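Local structure of BlEst2 (6WPX) at residues A[99-102]-A[103-106]; A[149-152]-A[153-156]; A[171-174]-A[175-178]; A[229-232]-A[233-236]. The protein probably hydrolyses ester bonds as a lipase or esterase and is subject to autoinhibitory effects of its C-terminal domain. One frame throughout, in Å; residues are numbered along the deposited sequence.

Interaction 1 of 4, residues A[99-102]-A[103-106]; sequences AAKL and REIY
Lys101 and Ile105, like Leu102 and Tyr106, are joined by regular alpha-helical backbone bonds, Ile105 N lying 2.8 Å from Lys101 O, whereas Arg103 N is held more loosely by two weak bonds, to Ala99 O and Ala100 O. These turns belong to helix 91-109, which packs on strand 113-118 in the alpha/beta domain. On the flank of the helix, Lys101 and Glu104 form an i to i+3 ion pair. Their chains run side by side in the same direction; the lysine bends at its second torsion (chi2 -61°), while the glutamate is extended beyond CG and brings its carboxylate alongside the lysine CD. The direct salt bridge is long, 3.9 Å from Lys101 NZ to Glu104 OE2. A water completes it, accepting from Lys101 NZ at 3.0 Å and donating to Glu104 OE1 at 2.7 Å. Glu104 OE1 also accepts from Trp34 NE1, which links the helix to strand 34-36. Without the Glu104 carboxylate, as with an alanine here, Lys101 NZ would probably lose its anionic mate and the Trp34 indole N-H this acceptor. The buried side is apolar: Leu102 reaches Val113 and Leu115, and Ile105 rests on Val113 and Trp34. Arg103 sends its extended chain the other way, with NH1 bonded to the hydroxyl of Tyr137, whose ring also meets that of Tyr106. Between the two buried residues the methyl groups just meet, Leu102 CD2 lying 4.2 Å from Ile105 CD1.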
loop_
_atom_site.group_PDB
_atom_site.type_symbol
_atom_site.label_atom_id
_atom_site.label_comp_id
_atom_site.label_asym_id
_atom_site.label_seq_id
_atom_site.Cartn_x
_atom_site.Cartn_y
_atom_site.Cartn_z
ATOM N N ALA A 99 13.647 -18.873 -3.544
ATOM C CA ALA A 99 13.560 -20.330 -3.675
ATOM C C ALA A 99 14.935 -20.967 -3.875
ATOM O O ALA A 99 15.231 -21.986 -3.240
ATOM C CB ALA A 99 12.648 -20.698 -4.825
ATOM N N ALA A 100 15.780 -20.356 -4.740
ATOM C CA ALA A 100 17.137 -20.834 -5.025
ATOM C C ALA A 100 18.012 -20.773 -3.767
ATOM O O ALA A 100 18.695 -21.750 -3.458
ATOM C CB ALA A 100 17.757 -20.016 -6.147
ATOM N N LYS A 101 17.928 -19.666 -2.994
ATOM C CA LYS A 101 18.731 -19.509 -1.776
ATOM C C LYS A 101 18.209 -20.330 -0.630
ATOM O O LYS A 101 19.010 -20.762 0.189
ATOM C CB LYS A 101 18.916 -18.028 -1.378
ATOM C CG LYS A 101 19.431 -17.100 -2.504
ATOM C CD LYS A 101 20.811 -17.501 -3.052
ATOM C CE LYS A 101 21.229 -16.647 -4.231
ATOM N NZ LYS A 101 22.607 -16.989 -4.641
ATOM N N LEU A 102 16.881 -20.595 -0.575
ATOM C CA LEU A 102 16.299 -21.430 0.483
ATOM C C LEU A 102 16.850 -22.854 0.403
ATOM O O LEU A 102 17.032 -23.488 1.429
ATOM C CB LEU A 102 14.766 -21.418 0.476
ATOM C CG LEU A 102 14.096 -20.131 0.986
ATOM C CD1 LEU A 102 12.604 -20.154 0.670
ATOM C CD2 LEU A 102 14.324 -19.938 2.480
ATOM N N ARG A 103 17.203 -23.316 -0.802
ATOM C CA ARG A 103 17.836 -24.621 -0.968
ATOM C C ARG A 103 19.203 -24.602 -0.240
ATOM O O ARG A 103 19.507 -25.545 0.490
ATOM C CB ARG A 103 17.996 -24.955 -2.467
ATOM C CG ARG A 103 18.560 -26.354 -2.652
ATOM C CD ARG A 103 18.797 -26.747 -4.082
ATOM N NE ARG A 103 19.460 -28.054 -4.157
ATOM C CZ ARG A 103 18.846 -29.237 -4.069
ATOM N NH1 ARG A 103 17.537 -29.301 -3.850
ATOM N NH2 ARG A 103 19.546 -30.362 -4.156
ATOM N N GLU A 104 20.006 -23.522 -0.420
ATOM C CA GLU A 104 21.316 -23.343 0.237
ATOM C C GLU A 104 21.137 -23.183 1.753
ATOM O O GLU A 104 21.927 -23.717 2.529
ATOM C CB GLU A 104 22.042 -22.098 -0.290
ATOM C CG GLU A 104 22.322 -22.077 -1.781
ATOM C CD GLU A 104 22.981 -20.799 -2.261
ATOM O OE1 GLU A 104 23.254 -19.901 -1.431
ATOM O OE2 GLU A 104 23.209 -20.689 -3.488
ATOM N N ILE A 105 20.097 -22.459 2.179
ATOM C CA ILE A 105 19.837 -22.261 3.602
ATOM C C ILE A 105 19.440 -23.599 4.252
ATOM O O ILE A 105 19.944 -23.933 5.330
ATOM C CB ILE A 105 18.818 -21.122 3.852
ATOM C CG1 ILE A 105 19.356 -19.773 3.296
ATOM C CG2 ILE A 105 18.505 -21.008 5.341
ATOM C CD1 ILE A 105 18.246 -18.621 3.080
ATOM N N TYR A 106 18.564 -24.367 3.574
ATOM C CA TYR A 106 18.135 -25.688 4.015
ATOM C C TYR A 106 19.360 -26.605 4.171
ATOM O O TYR A 106 19.459 -27.326 5.164
ATOM C CB TYR A 106 17.142 -26.306 3.013
ATOM C CG TYR A 106 16.791 -27.744 3.324
ATOM C CD1 TYR A 106 15.847 -28.057 4.296
ATOM C CD2 TYR A 106 17.398 -28.795 2.639
ATOM C CE1 TYR A 106 15.531 -29.381 4.599
ATOM C CE2 TYR A 106 17.085 -30.120 2.926
ATOM C CZ TYR A 106 16.158 -30.411 3.916
ATOM O OH TYR A 106 15.843 -31.715 4.208
HETATM O O HOH W 1 24.505 -17.674 -2.404
#

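Interaction 2 of 4, residues A[149-152]-A[153-156]; sequences HGSQ and LADL
Ser151 OG is gripped by two backbone N-H groups of the helix that follows: Ala154 N donates to it at 3.1 Å with an angle of 152° at the hydrogen, and Leu153 N adds a weak, bent bond at 3.2 Å. The first torsion, chi1 168°, turns the hydroxyl away from the serine's own N and over the first turn, where these amides lack carbonyl partners within the helix. The same turn brings Ser151 CB to within 3.8 Å of Ala154 CB, a small buried apolar patch beside the polar cap. Two backbone bonds then start the helix, Asp155 N to Ser151 O at 3.1 Å and Leu156 N to Gln152 O at 2.9 Å. Asp155 folds its carboxylate back over the start of the helix, where CG lies 3.5 Å from Ser151 O without a bond, since that oxygen and Asp155 OD1 are both acceptors; the negative charge is probably eased by the helix N terminus and by Thr181 OG1, which bonds to OD2. Asp155 OD1 has a weak bond to Ser470 OG. Two buried leucines place the helix between neighbouring elements: Leu153 lies on Tyr223 and Leu224 of helix 218-224, and Leu156 on Leu380 and Ile382 of the antiparallel strand 377-386. The whole is a serine N-cap, opening the short helix 152-157 that follows strand 138-144 of the alpha/beta-hydrolase fold.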
loop_
_atom_site.group_PDB
_atom_site.type_symbol
_atom_site.label_atom_id
_atom_site.label_comp_id
_atom_site.label_asym_id
_atom_site.label_seq_id
_atom_site.Cartn_x
_atom_site.Cartn_y
_atom_site.Cartn_z
ATOM N N HIS A 149 -3.216 -8.565 -0.557
ATOM C CA HIS A 149 -4.266 -8.147 -1.499
ATOM C C HIS A 149 -3.892 -6.833 -2.208
ATOM O O HIS A 149 -4.724 -6.213 -2.842
ATOM C CB HIS A 149 -5.666 -8.076 -0.830
ATOM C CG HIS A 149 -6.105 -9.386 -0.235
ATOM N ND1 HIS A 149 -6.909 -10.263 -0.928
ATOM C CD2 HIS A 149 -5.763 -9.950 0.941
ATOM C CE1 HIS A 149 -7.078 -11.308 -0.139
ATOM N NE2 HIS A 149 -6.400 -11.175 0.990
ATOM N N GLY A 150 -2.639 -6.433 -2.096
ATOM C CA GLY A 150 -2.169 -5.221 -2.734
ATOM C C GLY A 150 -2.197 -3.980 -1.871
ATOM O O GLY A 150 -2.766 -3.957 -0.775
ATOM N N SER A 151 -1.589 -2.937 -2.398
ATOM C CA SER A 151 -1.467 -1.654 -1.752
ATOM C C SER A 151 -2.252 -0.579 -2.516
ATOM O O SER A 151 -1.984 -0.352 -3.704
ATOM C CB SER A 151 0.007 -1.271 -1.676
ATOM O OG SER A 151 0.098 0.092 -1.305
ATOM N N GLN A 152 -3.215 0.077 -1.832
ATOM C CA GLN A 152 -3.987 1.190 -2.435
ATOM C C GLN A 152 -3.058 2.397 -2.679
ATOM O O GLN A 152 -3.327 3.222 -3.547
ATOM C CB GLN A 152 -5.208 1.591 -1.592
ATOM C CG GLN A 152 -6.267 0.464 -1.448
ATOM C CD GLN A 152 -6.048 -0.349 -0.173
ATOM O OE1 GLN A 152 -4.920 -0.479 0.337
ATOM N NE2 GLN A 152 -7.127 -0.937 0.344
ATOM N N LEU A 153 -1.943 2.458 -1.943
ATOM C CA LEU A 153 -0.927 3.493 -2.132
ATOM C C LEU A 153 -0.150 3.218 -3.424
ATOM O O LEU A 153 0.206 4.161 -4.130
ATOM C CB LEU A 153 -0.010 3.568 -0.918
ATOM C CG LEU A 153 -0.665 4.196 0.329
ATOM C CD1 LEU A 153 0.211 3.964 1.569
ATOM C CD2 LEU A 153 -0.922 5.719 0.105
ATOM N N ALA A 154 0.080 1.916 -3.757
ATOM C CA ALA A 154 0.697 1.576 -5.035
ATOM C C ALA A 154 -0.292 1.930 -6.154
ATOM O O ALA A 154 0.140 2.451 -7.169
ATOM C CB ALA A 154 1.075 0.094 -5.091
ATOM N N ASP A 155 -1.623 1.705 -5.943
ATOM C CA ASP A 155 -2.647 2.069 -6.932
ATOM C C ASP A 155 -2.584 3.556 -7.180
ATOM O O ASP A 155 -2.668 3.988 -8.330
ATOM C CB ASP A 155 -4.056 1.722 -6.452
ATOM C CG ASP A 155 -4.282 0.249 -6.294
ATOM O OD1 ASP A 155 -3.418 -0.533 -6.734
ATOM O OD2 ASP A 155 -5.347 -0.131 -5.774
ATOM N N LEU A 156 -2.424 4.330 -6.093
ATOM C CA LEU A 156 -2.292 5.782 -6.144
ATOM C C LEU A 156 -1.062 6.195 -6.940
ATOM O O LEU A 156 -1.192 7.035 -7.835
ATOM C CB LEU A 156 -2.279 6.409 -4.725
ATOM C CG LEU A 156 -2.019 7.916 -4.643
ATOM C CD1 LEU A 156 -3.159 8.732 -5.296
ATOM C CD2 LEU A 156 -1.817 8.357 -3.178
#

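Interaction 3 of 4, residues A[171-174]-A[175-178]; sequences QKND and AVYS
Asn173 and Val176 make the tight part of this contact, their side chains crossing at about a right angle. Asn173 OD1 accepts from Val176 N at 2.9 Å, the N-H pointing almost straight at it (172°) and arriving nearly along the C=O axis of the amide. A chi1 of 56° tucks the asparagine amide between its own N and carbonyl carbon, which curls OD1 back over the first helical turn. Val176 places CG2 beside its backbone N, and this methyl lies close to two oxygens, 3.2 Å from Gln171 O and 3.4 Å from Asn173 OD1. Asn173 is thus held twice, because its main-chain O also receives Tyr177 N at 3.1 Å. One residue on, Ser178 N bonds to Asp174 O at 3.0 Å, while the Ser178 hydroxyl donates to Ala175 O at 2.7 Å, a short bond that satisfies this buried group. The looser side is that of Asp174, partly exposed, which meets the following segment mainly through its backbone and CB; Lys172 points away from that segment, its NZ bonded to Tyr416 OH. On the buried side, Ala175 packs on Leu56 and Gln171 on Val348 and Phe349. The geometry is that of an asparagine N-cap, which closes the loop after helix 163-169 and starts the short helix 174-178.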
loop_
_atom_site.group_PDB
_atom_site.type_symbol
_atom_site.label_atom_id
_atom_site.label_comp_id
_atom_site.label_asym_id
_atom_site.label_seq_id
_atom_site.Cartn_x
_atom_site.Cartn_y
_atom_site.Cartn_z
ATOM N N GLN A 171 9.746 5.906 -8.284
ATOM C CA GLN A 171 8.960 4.916 -7.550
ATOM C C GLN A 171 8.287 3.914 -8.474
ATOM O O GLN A 171 7.634 2.991 -7.992
ATOM C CB GLN A 171 7.960 5.580 -6.568
ATOM C CG GLN A 171 6.754 6.245 -7.215
ATOM C CD GLN A 171 5.932 7.022 -6.222
ATOM O OE1 GLN A 171 5.974 8.253 -6.176
ATOM N NE2 GLN A 171 5.159 6.326 -5.404
ATOM N N LYS A 172 8.402 4.098 -9.788
ATOM C CA LYS A 172 7.832 3.113 -10.673
ATOM C C LYS A 172 8.924 2.134 -11.018
ATOM O O LYS A 172 9.945 2.484 -11.622
ATOM C CB LYS A 172 7.160 3.710 -11.911
ATOM C CG LYS A 172 5.840 4.415 -11.606
ATOM C CD LYS A 172 5.281 5.096 -12.858
ATOM C CE LYS A 172 3.787 5.284 -12.741
ATOM N NZ LYS A 172 3.251 6.195 -13.789
ATOM N N ASN A 173 8.755 0.925 -10.515
ATOM C CA ASN A 173 9.650 -0.177 -10.778
ATOM C C ASN A 173 8.770 -1.408 -10.698
ATOM O O ASN A 173 7.592 -1.297 -10.350
ATOM C CB ASN A 173 10.837 -0.208 -9.792
ATOM C CG ASN A 173 10.444 -0.245 -8.327
ATOM O OD1 ASN A 173 9.595 -1.011 -7.912
ATOM N ND2 ASN A 173 11.076 0.557 -7.501
ATOM N N ASP A 174 9.329 -2.563 -11.051
ATOM C CA ASP A 174 8.617 -3.820 -11.085
ATOM C C ASP A 174 8.020 -4.193 -9.739
ATOM O O ASP A 174 6.944 -4.783 -9.739
ATOM C CB ASP A 174 9.552 -4.925 -11.552
ATOM C CG ASP A 174 9.899 -4.910 -13.033
ATOM O OD1 ASP A 174 9.351 -4.060 -13.764
ATOM O OD2 ASP A 174 10.659 -5.800 -13.468
ATOM N N ALA A 175 8.709 -3.874 -8.610
ATOM C CA ALA A 175 8.238 -4.200 -7.255
ATOM C C ALA A 175 6.999 -3.440 -6.882
ATOM O O ALA A 175 6.012 -4.081 -6.537
ATOM C CB ALA A 175 9.334 -3.999 -6.215
ATOM N N VAL A 176 7.001 -2.096 -7.029
ATOM C CA VAL A 176 5.837 -1.239 -6.726
ATOM C C VAL A 176 4.652 -1.590 -7.636
ATOM O O VAL A 176 3.520 -1.674 -7.169
ATOM C CB VAL A 176 6.182 0.288 -6.758
ATOM C CG1 VAL A 176 4.976 1.135 -6.332
ATOM C CG2 VAL A 176 7.385 0.599 -5.856
ATOM N N TYR A 177 4.926 -1.803 -8.927
ATOM C CA TYR A 177 3.955 -2.205 -9.947
ATOM C C TYR A 177 3.235 -3.472 -9.508
ATOM O O TYR A 177 2.023 -3.559 -9.681
ATOM C CB TYR A 177 4.706 -2.508 -11.251
ATOM C CG TYR A 177 3.826 -2.832 -12.428
ATOM C CD1 TYR A 177 3.498 -4.152 -12.742
ATOM C CD2 TYR A 177 3.400 -1.832 -13.291
ATOM C CE1 TYR A 177 2.738 -4.457 -13.876
ATOM C CE2 TYR A 177 2.633 -2.122 -14.411
ATOM C CZ TYR A 177 2.324 -3.434 -14.715
ATOM O OH TYR A 177 1.593 -3.657 -15.852
ATOM N N SER A 178 4.002 -4.480 -9.003
ATOM C CA SER A 178 3.441 -5.772 -8.591
ATOM C C SER A 178 2.568 -5.654 -7.343
ATOM O O SER A 178 1.840 -6.587 -7.038
ATOM C CB SER A 178 4.534 -6.819 -8.388
ATOM O OG SER A 178 5.279 -6.609 -7.199
#

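Interaction 4 of 4, residues A[229-232]-A[233-236]; sequences ENDG and AVTE
Glu229 to Asp231 pair with Val234 to Glu236 as the two arms of a tight, hairpin-like turn. Among backbone bonds, Glu236 N donates to Glu229 O at 2.8 Å and Asp231 N to Val234 O at 3.0 Å, so that Asn230 and Thr235 between them form a single antiparallel, non-hydrogen-bonded bridge. A CA-H...O contact adds to it, with Thr235 CA 3.3 Å from Glu229 O. Side-chain-to-backbone bonds fix the bend. Asp231 OD1 takes both Ala233 N at 2.9 Å, coming nearly head-on to the C-O bond, and Val234 N at 2.8 Å, from the syn side and 29° out of the carboxylate plane. Asn230 OD1 receives Gly232 N at 2.8 Å, an Asx turn, while its ND2 reaches Gly221 O and Gly228 O. Gly232 has a positive phi (96°) that calls for glycine. Apolar contact is slight, Asn230 CB meeting Thr235 CG2 at 4.1 Å. Among bonds to other parts of the chain, Glu236 OE1 holds Thr280 OG1 and pairs with Arg240, and Asp231 OD2 accepts from His254 ND1. Replacing Asp231 by a leucine is likely to leave the amides of Ala233 and Val234 without their acceptor and the His254 ring, deprived of this partner at ND1, less firmly oriented. An aspartate in a turn, bonded to a histidine ND1, is consistent with the acid-histidine pair of an alpha/beta-hydrolase catalytic triad.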
loop_
_atom_site.group_PDB
_atom_site.type_symbol
_atom_site.label_atom_id
_atom_site.label_comp_id
_atom_site.label_asym_id
_atom_site.label_seq_id
_atom_site.Cartn_x
_atom_site.Cartn_y
_atom_site.Cartn_z
ATOM N N GLU A 229 -8.945 0.090 8.777
ATOM C CA GLU A 229 -7.823 -0.036 9.714
ATOM C C GLU A 229 -6.545 -0.381 8.951
ATOM O O GLU A 229 -6.574 -1.176 8.014
ATOM C CB GLU A 229 -8.118 -1.118 10.788
ATOM C CG GLU A 229 -9.274 -0.785 11.724
ATOM C CD GLU A 229 -9.340 0.593 12.363
ATOM O OE1 GLU A 229 -10.161 1.403 11.878
ATOM O OE2 GLU A 229 -8.603 0.864 13.341
ATOM N N ASN A 230 -5.441 0.263 9.299
ATOM C CA ASN A 230 -4.229 0.083 8.547
ATOM C C ASN A 230 -3.034 0.453 9.400
ATOM O O ASN A 230 -3.205 1.032 10.469
ATOM C CB ASN A 230 -4.314 0.963 7.248
ATOM C CG ASN A 230 -4.217 2.430 7.533
ATOM O OD1 ASN A 230 -3.120 2.972 7.606
ATOM N ND2 ASN A 230 -5.347 3.093 7.756
ATOM N N ASP A 231 -1.831 0.145 8.927
ATOM C CA ASP A 231 -0.619 0.433 9.695
ATOM C C ASP A 231 0.174 1.618 9.072
ATOM O O ASP A 231 1.364 1.760 9.343
ATOM C CB ASP A 231 0.269 -0.827 9.788
ATOM C CG ASP A 231 0.889 -1.271 8.464
ATOM O OD1 ASP A 231 0.691 -0.573 7.438
ATOM O OD2 ASP A 231 1.604 -2.273 8.460
ATOM N N GLY A 232 -0.488 2.413 8.219
ATOM C CA GLY A 232 0.158 3.528 7.533
ATOM C C GLY A 232 0.624 3.150 6.137
ATOM O O GLY A 232 0.864 4.031 5.307
ATOM N N ALA A 233 0.718 1.837 5.840
ATOM C CA ALA A 233 1.153 1.405 4.506
ATOM C C ALA A 233 0.279 0.311 3.948
ATOM O O ALA A 233 0.209 0.156 2.743
ATOM C CB ALA A 233 2.602 0.933 4.558
ATOM N N VAL A 234 -0.316 -0.514 4.821
ATOM C CA VAL A 234 -1.105 -1.661 4.376
ATOM C C VAL A 234 -2.359 -1.711 5.219
ATOM O O VAL A 234 -2.266 -1.529 6.436
ATOM C CB VAL A 234 -0.297 -3.005 4.488
ATOM C CG1 VAL A 234 -1.106 -4.180 3.946
ATOM C CG2 VAL A 234 1.062 -2.923 3.780
ATOM N N THR A 235 -3.515 -1.995 4.600
ATOM C CA THR A 235 -4.771 -2.144 5.366
ATOM C C THR A 235 -4.823 -3.528 6.003
ATOM O O THR A 235 -4.295 -4.477 5.445
ATOM C CB THR A 235 -6.005 -1.881 4.515
ATOM O OG1 THR A 235 -6.115 -2.932 3.566
ATOM C CG2 THR A 235 -5.973 -0.488 3.825
ATOM N N GLU A 236 -5.475 -3.637 7.169
ATOM C CA GLU A 236 -5.575 -4.917 7.871
ATOM C C GLU A 236 -6.205 -5.975 6.928
ATOM O O GLU A 236 -5.705 -7.097 6.842
ATOM C CB GLU A 236 -6.391 -4.733 9.170
ATOM C CG GLU A 236 -6.707 -6.033 9.890
ATOM C CD GLU A 236 -7.951 -6.785 9.450
ATOM O OE1 GLU A 236 -8.026 -8.004 9.697
ATOM O OE2 GLU A 236 -8.846 -6.160 8.839
#

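Along the chain the four contacts follow in series, none nested in or crossing another, and each joins neighbouring residues. Interaction 1 lies within helix 91-109, at the edge of the alpha/beta domain and about 20 Å from interaction 2 at the nearest atoms. Interaction 2 starts helix 152-157 and interaction 3 starts helix 174-178; these two helices meet where Ala154 CB lies 3.7 Å from Val176 O. Interaction 4 closes a tight turn within the loop between helix 218-224 and strand 245-246 and packs on interaction 2, with Gln152 OE1 3.6 Å from Thr235 CG2. Interaction 2 is thus the hub, touching both 171-178 and 229-236, which do not touch each other.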